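Local coordinates for protein Phi class glutathione transferase GSTF1 (Populus tremula x Populus tremuloides, PDB 4RI6) that probably catalyses the attack of glutathione on halide-bearing electrophiles, forming S-substituted glutathione and releasing the halide, as a Phi class glutathione transferase, at residues 83-91 and 160-168; 133-144 and 182-192. One frame throughout, in Å; residues are numbered along the deposited sequence. Where two conformers were deposited one is given.

Interaction 1. Residues 83-91 and 160-168; sequences KGNKSLYGT and DEFSFADLS. Unlike the reference sequence in segment 83-91: K86 (reference Arg).
Two waters converge on the carbonyl oxygen of F162 and bridge it to S87, one through S87 OG and the other through S87 O. Each donates to F162 O, and the first, which also accepts from N85 ND2, donates to S87 OG at 3.1 Å. N85 ND2 donates to E25 of helix 14-25 as well, while OD1 accepts from S87 N in an Asx turn. S87 OG gives its own proton to E161 OE2 at 2.5 Å, from well above the carboxylate plane. Direct backbone contact follows, where F164 N donates to L88 O at 2.7 Å. Here helix 164-179 begins, and its start follows the N-terminal scheme known from the glutathione transferase fold. S163 and D166 form a capping box: S163 OG accepts from A165 N, and D166 OD2 takes S163 N on its anti lone pair at 2.9 Å. F162 and L167 flank the box as a hydrophobic staple, with F162 CZ 3.6 Å from L167 CB. L88 lies alongside F162, pointing the same way; with CG trans to the backbone N (chi1 -176°) and chi2 at 62°, its CD1 is carried to 3.8 Å from F162 CE2 and also touches L167 CD1. Beyond it the Y89 and F164 rings are nearly parallel, at 16°, but offset so far that little of one covers the other, Y89 CE2 coming 3.4 Å from F164 CD2. The Y89 hydroxyl bonds to D100 of helix 93-122.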
loop_
_atom_site.group_PDB
_atom_site.type_symbol
_atom_site.label_atom_id
_atom_site.label_comp_id
_atom_site.label_asym_id
_atom_site.label_seq_id
_atom_site.Cartn_x
_atom_site.Cartn_y
_atom_site.Cartn_z
ATOM N N LYS A 83 6.081 -16.408 -17.285
ATOM C CA LYS A 83 7.521 -16.576 -17.158
ATOM C C LYS A 83 7.882 -16.894 -15.708
ATOM O O LYS A 83 7.178 -16.462 -14.786
ATOM C CB LYS A 83 8.221 -15.292 -17.619
ATOM C CG LYS A 83 9.579 -15.427 -18.244
ATOM C CD LYS A 83 10.052 -14.052 -18.692
ATOM C CE LYS A 83 11.546 -13.993 -18.983
ATOM N NZ LYS A 83 12.155 -15.291 -19.393
ATOM N N GLY A 84 8.967 -17.646 -15.511
ATOM C CA GLY A 84 9.495 -17.884 -14.184
ATOM C C GLY A 84 8.451 -18.492 -13.285
ATOM O O GLY A 84 7.726 -19.380 -13.705
ATOM N N ASN A 85 8.382 -18.011 -12.049
ATOM C CA ASN A 85 7.351 -18.436 -11.118
ATOM C C ASN A 85 5.983 -17.880 -11.553
ATOM O O ASN A 85 5.675 -16.717 -11.302
ATOM C CB ASN A 85 7.718 -17.970 -9.708
ATOM C CG ASN A 85 6.752 -18.464 -8.643
ATOM O OD1 ASN A 85 5.701 -19.021 -8.941
ATOM N ND2 ASN A 85 7.109 -18.243 -7.388
ATOM N N LYS A 86 5.170 -18.714 -12.188
ATOM C CA LYS A 86 3.891 -18.262 -12.727
ATOM C C LYS A 86 2.876 -17.903 -11.646
ATOM O O LYS A 86 1.982 -17.087 -11.879
ATOM C CB LYS A 86 3.289 -19.328 -13.637
ATOM C CG LYS A 86 4.186 -19.699 -14.800
ATOM C CD LYS A 86 3.433 -20.453 -15.869
ATOM C CE LYS A 86 4.369 -20.969 -16.937
ATOM N NZ LYS A 86 3.625 -21.563 -18.077
ATOM N N SER A 87 2.996 -18.509 -10.469
ATOM C CA SER A 87 1.978 -18.347 -9.439
ATOM C C SER A 87 2.287 -17.221 -8.459
ATOM O O SER A 87 1.545 -17.040 -7.496
ATOM C CB SER A 87 1.809 -19.640 -8.647
ATOM O OG SER A 87 2.863 -19.778 -7.707
ATOM N N LEU A 88 3.356 -16.460 -8.695
ATOM C CA LEU A 88 3.847 -15.529 -7.671
ATOM C C LEU A 88 2.764 -14.553 -7.207
ATOM O O LEU A 88 2.666 -14.252 -6.014
ATOM C CB LEU A 88 5.076 -14.764 -8.183
ATOM C CG LEU A 88 5.759 -13.826 -7.176
ATOM C CD1 LEU A 88 6.313 -14.585 -5.955
ATOM C CD2 LEU A 88 6.876 -13.044 -7.847
ATOM N N TYR A 89 1.953 -14.068 -8.142
ATOM C CA TYR A 89 0.850 -13.162 -7.805
ATOM C C TYR A 89 -0.458 -13.781 -8.302
ATOM O O TYR A 89 -1.363 -13.097 -8.791
ATOM C CB TYR A 89 1.090 -11.767 -8.399
ATOM C CG TYR A 89 0.743 -10.598 -7.477
ATOM C CD1 TYR A 89 -0.497 -10.502 -6.853
ATOM C CD2 TYR A 89 1.661 -9.578 -7.252
ATOM C CE1 TYR A 89 -0.803 -9.427 -6.032
ATOM C CE2 TYR A 89 1.372 -8.517 -6.420
ATOM C CZ TYR A 89 0.141 -8.429 -5.823
ATOM O OH TYR A 89 -0.124 -7.340 -5.019
ATOM N N GLY A 90 -0.547 -15.097 -8.144
ATOM C CA GLY A 90 -1.716 -15.853 -8.559
ATOM C C GLY A 90 -1.774 -16.108 -10.053
ATOM O O GLY A 90 -0.887 -15.696 -10.803
ATOM N N THR A 91 -2.839 -16.778 -10.485
ATOM C CA THR A 91 -3.019 -17.117 -11.894
ATOM C C THR A 91 -4.396 -16.757 -12.411
ATOM O O THR A 91 -4.726 -17.048 -13.560
ATOM C CB THR A 91 -2.813 -18.609 -12.127
ATOM O OG1 THR A 91 -3.810 -19.333 -11.391
ATOM C CG2 THR A 91 -1.425 -19.022 -11.673
ATOM N N ASP A 160 -1.209 -22.038 0.285
ATOM C CA ASP A 160 -0.302 -23.193 0.300
ATOM C C ASP A 160 0.926 -22.984 -0.579
ATOM O O ASP A 160 1.742 -23.881 -0.758
ATOM C CB ASP A 160 -1.047 -24.480 -0.116
ATOM C CG ASP A 160 -1.656 -24.404 -1.494
ATOM O OD1 ASP A 160 -1.395 -23.429 -2.214
ATOM O OD2 ASP A 160 -2.400 -25.335 -1.868
ATOM N N GLU A 161 1.075 -21.776 -1.107
ATOM C CA GLU A 161 2.101 -21.489 -2.087
ATOM C C GLU A 161 2.757 -20.149 -1.766
ATOM O O GLU A 161 2.067 -19.209 -1.411
ATOM C CB GLU A 161 1.461 -21.452 -3.478
ATOM C CG GLU A 161 2.360 -21.844 -4.621
ATOM C CD GLU A 161 1.596 -22.009 -5.939
ATOM O OE1 GLU A 161 0.340 -22.037 -5.931
ATOM O OE2 GLU A 161 2.262 -22.113 -6.991
ATOM N N PHE A 162 4.079 -20.080 -1.860
ATOM C CA PHE A 162 4.801 -18.805 -1.751
ATOM C C PHE A 162 4.177 -17.797 -2.701
ATOM O O PHE A 162 3.884 -18.126 -3.848
ATOM C CB PHE A 162 6.291 -18.989 -2.065
ATOM C CG PHE A 162 7.115 -17.719 -1.978
ATOM C CD1 PHE A 162 7.518 -17.216 -0.754
ATOM C CD2 PHE A 162 7.539 -17.073 -3.129
ATOM C CE1 PHE A 162 8.295 -16.072 -0.674
ATOM C CE2 PHE A 162 8.313 -15.926 -3.059
ATOM C CZ PHE A 162 8.693 -15.424 -1.830
ATOM N N SER A 163 3.969 -16.574 -2.232
ATOM C CA SER A 163 3.404 -15.543 -3.091
ATOM C C SER A 163 4.115 -14.234 -2.899
ATOM O O SER A 163 4.956 -14.087 -2.004
ATOM C CB SER A 163 1.914 -15.341 -2.810
ATOM O OG SER A 163 1.704 -14.556 -1.657
ATOM N N PHE A 164 3.740 -13.259 -3.719
ATOM C CA PHE A 164 4.270 -11.925 -3.543
ATOM C C PHE A 164 3.984 -11.375 -2.144
ATOM O O PHE A 164 4.742 -10.554 -1.624
ATOM C CB PHE A 164 3.710 -10.966 -4.611
ATOM C CG PHE A 164 4.347 -9.625 -4.555
ATOM C CD1 PHE A 164 5.656 -9.469 -4.966
ATOM C CD2 PHE A 164 3.694 -8.537 -4.002
ATOM C CE1 PHE A 164 6.285 -8.276 -4.861
ATOM C CE2 PHE A 164 4.329 -7.324 -3.911
ATOM C CZ PHE A 164 5.623 -7.196 -4.346
ATOM N N ALA A 165 2.895 -11.816 -1.521
ATOM C CA ALA A 165 2.613 -11.368 -0.161
ATOM C C ALA A 165 3.759 -11.732 0.765
ATOM O O ALA A 165 4.201 -10.907 1.558
ATOM C CB ALA A 165 1.324 -11.943 0.345
ATOM N N ASP A 166 4.244 -12.966 0.675
ATOM C CA ASP A 166 5.380 -13.377 1.506
ATOM C C ASP A 166 6.641 -12.625 1.103
ATOM O O ASP A 166 7.372 -12.104 1.954
ATOM C CB ASP A 166 5.601 -14.877 1.403
ATOM C CG ASP A 166 4.330 -15.650 1.630
ATOM O OD1 ASP A 166 3.873 -15.739 2.792
ATOM O OD2 ASP A 166 3.796 -16.176 0.639
ATOM N N LEU A 167 6.871 -12.548 -0.207
ATOM C CA LEU A 167 8.050 -11.890 -0.751
ATOM C C LEU A 167 8.167 -10.476 -0.216
ATOM O O LEU A 167 9.244 -10.051 0.199
ATOM C CB LEU A 167 8.010 -11.906 -2.283
ATOM C CG LEU A 167 9.240 -11.407 -3.035
ATOM C CD1 LEU A 167 9.238 -11.961 -4.453
ATOM C CD2 LEU A 167 9.314 -9.870 -3.057
ATOM N N SER A 168 7.043 -9.776 -0.147
ATOM C CA SER A 168 7.077 -8.377 0.208
ATOM C C SER A 168 7.525 -8.141 1.663
ATOM O O SER A 168 7.975 -7.025 1.987
ATOM C CB SER A 168 5.687 -7.762 -0.061
ATOM O OG SER A 168 5.745 -6.362 -0.184
HETATM O O HOH W 1 5.229 -19.677 -5.774
HETATM O O HOH W 2 1.284 -18.088 -4.935
#

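Interaction 2. Residues 133-144 and 182-192; sequences IKKNVDKLAKVL and KGYLFTSRKNV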
loop_
_atom_site.group_PDB
_atom_site.type_symbol
_atom_site.label_atom_id
_atom_site.label_comp_id
_atom_site.label_asym_id
_atom_site.label_seq_id
_atom_site.Cartn_x
_atom_site.Cartn_y
_atom_site.Cartn_z
ATOM N N ILE A 133 11.387 3.139 19.623
ATOM C CA ILE A 133 11.706 1.762 19.288
ATOM C C ILE A 133 10.683 0.837 19.961
ATOM O O ILE A 133 10.108 -0.031 19.315
ATOM C CB ILE A 133 13.127 1.368 19.731
ATOM C CG1 ILE A 133 14.183 2.125 18.938
ATOM C CG2 ILE A 133 13.333 -0.130 19.559
ATOM C CD1 ILE A 133 14.200 1.832 17.458
ATOM N N LYS A 134 10.447 1.035 21.257
ATOM C CA LYS A 134 9.502 0.178 21.979
ATOM C C LYS A 134 8.102 0.271 21.365
ATOM O O LYS A 134 7.415 -0.736 21.222
ATOM C CB LYS A 134 9.452 0.520 23.472
ATOM C CG LYS A 134 8.333 -0.256 24.213
ATOM C CD LYS A 134 8.230 0.097 25.689
ATOM C CE LYS A 134 6.827 -0.120 26.215
ATOM N NZ LYS A 134 6.470 -1.549 26.150
ATOM N N LYS A 135 7.682 1.476 21.016
ATOM C CA LYS A 135 6.364 1.675 20.417
ATOM C C LYS A 135 6.202 0.850 19.138
ATOM O O LYS A 135 5.159 0.213 18.923
ATOM C CB LYS A 135 6.145 3.157 20.138
ATOM C CG LYS A 135 4.775 3.530 19.633
ATOM C CD LYS A 135 4.595 5.054 19.723
ATOM C CE LYS A 135 3.418 5.566 18.894
ATOM N NZ LYS A 135 2.183 4.762 19.081
ATOM N N ASN A 136 7.228 0.854 18.290
ATOM C CA ASN A 136 7.145 0.119 17.027
ATOM C C ASN A 136 7.354 -1.383 17.180
ATOM O O ASN A 136 6.722 -2.161 16.477
ATOM C CB ASN A 136 8.144 0.702 16.032
ATOM C CG ASN A 136 7.672 2.029 15.487
ATOM O OD1 ASN A 136 6.468 2.204 15.258
ATOM N ND2 ASN A 136 8.595 2.966 15.291
ATOM N N VAL A 137 8.235 -1.793 18.093
ATOM C CA VAL A 137 8.346 -3.198 18.471
ATOM C C VAL A 137 6.991 -3.718 18.922
ATOM O O VAL A 137 6.569 -4.778 18.498
ATOM C CB VAL A 137 9.385 -3.389 19.592
ATOM C CG1 VAL A 137 9.258 -4.755 20.264
ATOM C CG2 VAL A 137 10.799 -3.174 19.046
ATOM N N ASP A 138 6.311 -2.982 19.787
ATOM C CA ASP A 138 5.045 -3.468 20.316
ATOM C C ASP A 138 3.984 -3.545 19.212
ATOM O O ASP A 138 3.174 -4.464 19.174
ATOM C CB ASP A 138 4.550 -2.576 21.469
ATOM C CG ASP A 138 5.355 -2.748 22.759
ATOM O OD1 ASP A 138 6.133 -3.721 22.894
ATOM O OD2 ASP A 138 5.176 -1.898 23.666
ATOM N N LYS A 139 3.952 -2.554 18.330
ATOM C CA LYS A 139 3.064 -2.610 17.163
ATOM C C LYS A 139 3.348 -3.829 16.295
ATOM O O LYS A 139 2.445 -4.512 15.846
ATOM C CB LYS A 139 3.205 -1.348 16.313
ATOM C CG LYS A 139 2.501 -0.152 16.858
ATOM C CD LYS A 139 2.639 0.998 15.888
ATOM C CE LYS A 139 1.919 2.251 16.368
ATOM N NZ LYS A 139 2.163 3.369 15.419
ATOM N N LEU A 140 4.618 -4.101 16.046
ATOM C CA LEU A 140 4.952 -5.180 15.156
ATOM C C LEU A 140 4.633 -6.521 15.824
ATOM O O LEU A 140 4.199 -7.463 15.165
ATOM C CB LEU A 140 6.428 -5.089 14.761
ATOM C CG LEU A 140 6.943 -6.161 13.796
ATOM C CD1 LEU A 140 6.092 -6.265 12.525
ATOM C CD2 LEU A 140 8.400 -5.883 13.432
ATOM N N ALA A 141 4.853 -6.600 17.129
ATOM C CA ALA A 141 4.527 -7.796 17.881
ATOM C C ALA A 141 3.052 -8.138 17.745
ATOM O O ALA A 141 2.693 -9.311 17.554
ATOM C CB ALA A 141 4.921 -7.629 19.336
ATOM N N LYS A 142 2.194 -7.122 17.815
ATOM C CA LYS A 142 0.758 -7.331 17.636
ATOM C C LYS A 142 0.428 -7.861 16.240
ATOM O O LYS A 142 -0.402 -8.752 16.095
ATOM C CB LYS A 142 -0.018 -6.032 17.915
ATOM C CG LYS A 142 -0.030 -5.642 19.407
ATOM C CD LYS A 142 -1.130 -6.340 20.194
ATOM C CE LYS A 142 -0.698 -6.614 21.636
ATOM N NZ LYS A 142 -1.595 -7.552 22.388
ATOM N N VAL A 143 1.059 -7.306 15.211
ATOM C CA VAL A 143 0.885 -7.827 13.867
ATOM C C VAL A 143 1.315 -9.293 13.786
ATOM O O VAL A 143 0.627 -10.134 13.208
ATOM C CB VAL A 143 1.693 -6.993 12.853
ATOM C CG1 VAL A 143 1.607 -7.570 11.480
ATOM C CG2 VAL A 143 1.194 -5.556 12.835
ATOM N N LEU A 144 2.482 -9.593 14.336
ATOM C CA LEU A 144 3.021 -10.954 14.229
ATOM C C LEU A 144 2.237 -11.962 15.068
ATOM O O LEU A 144 2.234 -13.154 14.736
ATOM C CB LEU A 144 4.498 -10.959 14.603
ATOM C CG LEU A 144 5.382 -10.193 13.600
ATOM C CD1 LEU A 144 6.825 -10.159 14.090
ATOM C CD2 LEU A 144 5.317 -10.796 12.172
ATOM N N LYS A 182 16.233 -7.416 17.336
ATOM C CA LYS A 182 14.777 -7.552 17.368
ATOM C C LYS A 182 14.293 -8.852 16.716
ATOM O O LYS A 182 13.091 -9.060 16.548
ATOM C CB LYS A 182 14.107 -6.364 16.668
ATOM C CG LYS A 182 14.535 -5.005 17.197
ATOM C CD LYS A 182 14.410 -4.900 18.713
ATOM C CE LYS A 182 14.812 -3.510 19.156
ATOM N NZ LYS A 182 15.304 -3.478 20.548
ATOM N N GLY A 183 15.221 -9.716 16.341
ATOM C CA GLY A 183 14.883 -10.940 15.638
ATOM C C GLY A 183 13.956 -11.839 16.414
ATOM O O GLY A 183 13.201 -12.594 15.801
ATOM N N TYR A 184 13.987 -11.740 17.747
ATOM C CA TYR A 184 13.078 -12.508 18.602
ATOM C C TYR A 184 11.601 -12.317 18.214
ATOM O O TYR A 184 10.767 -13.182 18.467
ATOM C CB TYR A 184 13.260 -12.131 20.084
ATOM C CG TYR A 184 12.820 -10.727 20.464
ATOM C CD1 TYR A 184 11.508 -10.452 20.840
ATOM C CD2 TYR A 184 13.715 -9.672 20.453
ATOM C CE1 TYR A 184 11.109 -9.166 21.180
ATOM C CE2 TYR A 184 13.318 -8.385 20.801
ATOM C CZ TYR A 184 12.021 -8.137 21.167
ATOM O OH TYR A 184 11.621 -6.854 21.512
ATOM N N LEU A 185 11.266 -11.179 17.615
ATOM C CA LEU A 185 9.886 -10.938 17.207
ATOM C C LEU A 185 9.399 -12.020 16.254
ATOM O O LEU A 185 8.233 -12.441 16.306
ATOM C CB LEU A 185 9.740 -9.556 16.549
ATOM C CG LEU A 185 9.871 -8.369 17.486
ATOM C CD1 LEU A 185 10.046 -7.100 16.696
ATOM C CD2 LEU A 185 8.637 -8.288 18.404
ATOM N N PHE A 186 10.314 -12.483 15.409
ATOM C CA PHE A 186 10.027 -13.534 14.442
ATOM C C PHE A 186 10.352 -14.917 15.008
ATOM O O PHE A 186 9.561 -15.852 14.881
ATOM C CB PHE A 186 10.826 -13.288 13.163
ATOM C CG PHE A 186 10.455 -12.001 12.463
ATOM C CD1 PHE A 186 10.977 -10.781 12.869
ATOM C CD2 PHE A 186 9.567 -12.016 11.401
ATOM C CE1 PHE A 186 10.617 -9.599 12.208
ATOM C CE2 PHE A 186 9.211 -10.849 10.750
ATOM C CZ PHE A 186 9.736 -9.647 11.150
ATOM N N THR A 187 11.503 -15.043 15.660
ATOM C CA THR A 187 11.996 -16.374 16.009
ATOM C C THR A 187 11.311 -16.953 17.245
ATOM O O THR A 187 11.322 -18.159 17.412
ATOM C CB THR A 187 13.527 -16.389 16.233
ATOM O OG1 THR A 187 13.866 -15.563 17.353
ATOM C CG2 THR A 187 14.252 -15.893 14.985
ATOM N N SER A 188 10.693 -16.108 18.089
ATOM C CA SER A 188 10.008 -16.574 19.310
ATOM C C SER A 188 8.574 -17.046 19.058
ATOM O O SER A 188 7.923 -17.592 19.955
ATOM C CB SER A 188 9.977 -15.485 20.377
ATOM O OG SER A 188 9.046 -14.464 20.049
ATOM N N ARG A 189 8.108 -16.858 17.835
ATOM C CA ARG A 189 6.762 -17.248 17.418
ATOM C C ARG A 189 6.909 -18.441 16.474
ATOM O O ARG A 189 7.460 -18.314 15.393
ATOM C CB ARG A 189 6.067 -16.064 16.733
ATOM C CG ARG A 189 5.652 -14.976 17.703
ATOM C CD ARG A 189 5.151 -13.699 16.998
ATOM N NE ARG A 189 4.613 -12.797 18.004
ATOM C CZ ARG A 189 5.342 -12.014 18.789
ATOM N NH1 ARG A 189 6.652 -11.899 18.617
ATOM N NH2 ARG A 189 4.757 -11.354 19.762
ATOM N N LYS A 190 6.444 -19.612 16.884
ATOM C CA LYS A 190 6.830 -20.826 16.178
ATOM C C LYS A 190 6.348 -20.882 14.728
ATOM O O LYS A 190 7.122 -21.237 13.850
ATOM C CB LYS A 190 6.369 -22.082 16.950
ATOM C CG LYS A 190 4.898 -22.452 16.873
ATOM C CD LYS A 190 4.666 -23.850 17.445
ATOM C CE LYS A 190 3.205 -24.259 17.330
ATOM N NZ LYS A 190 2.363 -23.514 18.297
ATOM N N ASN A 191 5.104 -20.524 14.447
ATOM C CA ASN A 191 4.646 -20.566 13.056
ATOM C C ASN A 191 5.298 -19.468 12.211
ATOM O O ASN A 191 5.647 -19.701 11.065
ATOM C CB ASN A 191 3.125 -20.454 12.969
ATOM C CG ASN A 191 2.409 -21.572 13.682
ATOM O OD1 ASN A 191 2.913 -22.695 13.792
ATOM N ND2 ASN A 191 1.223 -21.267 14.175
ATOM N N VAL A 192 5.435 -18.272 12.776
ATOM C CA VAL A 192 6.119 -17.171 12.094
ATOM C C VAL A 192 7.560 -17.562 11.814
ATOM O O VAL A 192 8.085 -17.290 10.747
ATOM C CB VAL A 192 6.046 -15.871 12.937
ATOM C CG1 VAL A 192 6.970 -14.782 12.392
ATOM C CG2 VAL A 192 4.625 -15.380 12.936
#
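L144 CD1 sits over one face of the F186 ring as a CH-pi contact, 4.0 Å from the centroid and 5° off the normal, while L140 CD2 approaches the ring obliquely. The Y184 ring has L185 CG and K182 O over the rim of one face, and its OH comes 3.4 Å from V137 CG1. Over one face of the R189 guanidinium lies A141 O, 3.6 Å from NH2, with L144 CB meeting the group obliquely. No hydrogen bond links the two segments, which pack by shape within the all-helical C-terminal domain of the glutathione transferase fold. L185 is a knob in a hole made by V137, L140, A141 and L144 of helix 130-150, its CD2 3.9 Å from A141 CB. Before it K182, bent at chi2 (-52°), crosses I133 and V137 with its methylenes, CE 3.7 Å from I133 CG2. Within its own segment R189 NH1 donates to L185 O on an in-plane lone pair at 2.9 Å, and NE makes a salt bridge to D145 of helix 130-150. A leucine in its place would probably leave D145 without its mate and L185 O without this donor. Beyond, V192 CG2 packs 3.7 Å from L144 O.

In the fold
Followed from the N terminus, the chain first completes the thioredoxin-like domain, whose last helix is 69-79, and enters the connecting loop that holds residues 83-91. Interaction 1 closes a largely helical excursion of 68 residues by bringing this loop to the start of helix 164-179, joining the interdomain linker to the C-terminal domain. Residues 133-144 lie within that excursion but find their partner, 182-192, after it has ended, so interactions 1 and 2 cross. Interaction 2 closes a loop of 37 residues, joining helix 130-150 to helix 184-187 and the start of helix 190-200. Helix 164-179 begins in interaction 1, and its L176 and V177 touch F186 of interaction 2; the two interaction centres lie 24 Å apart.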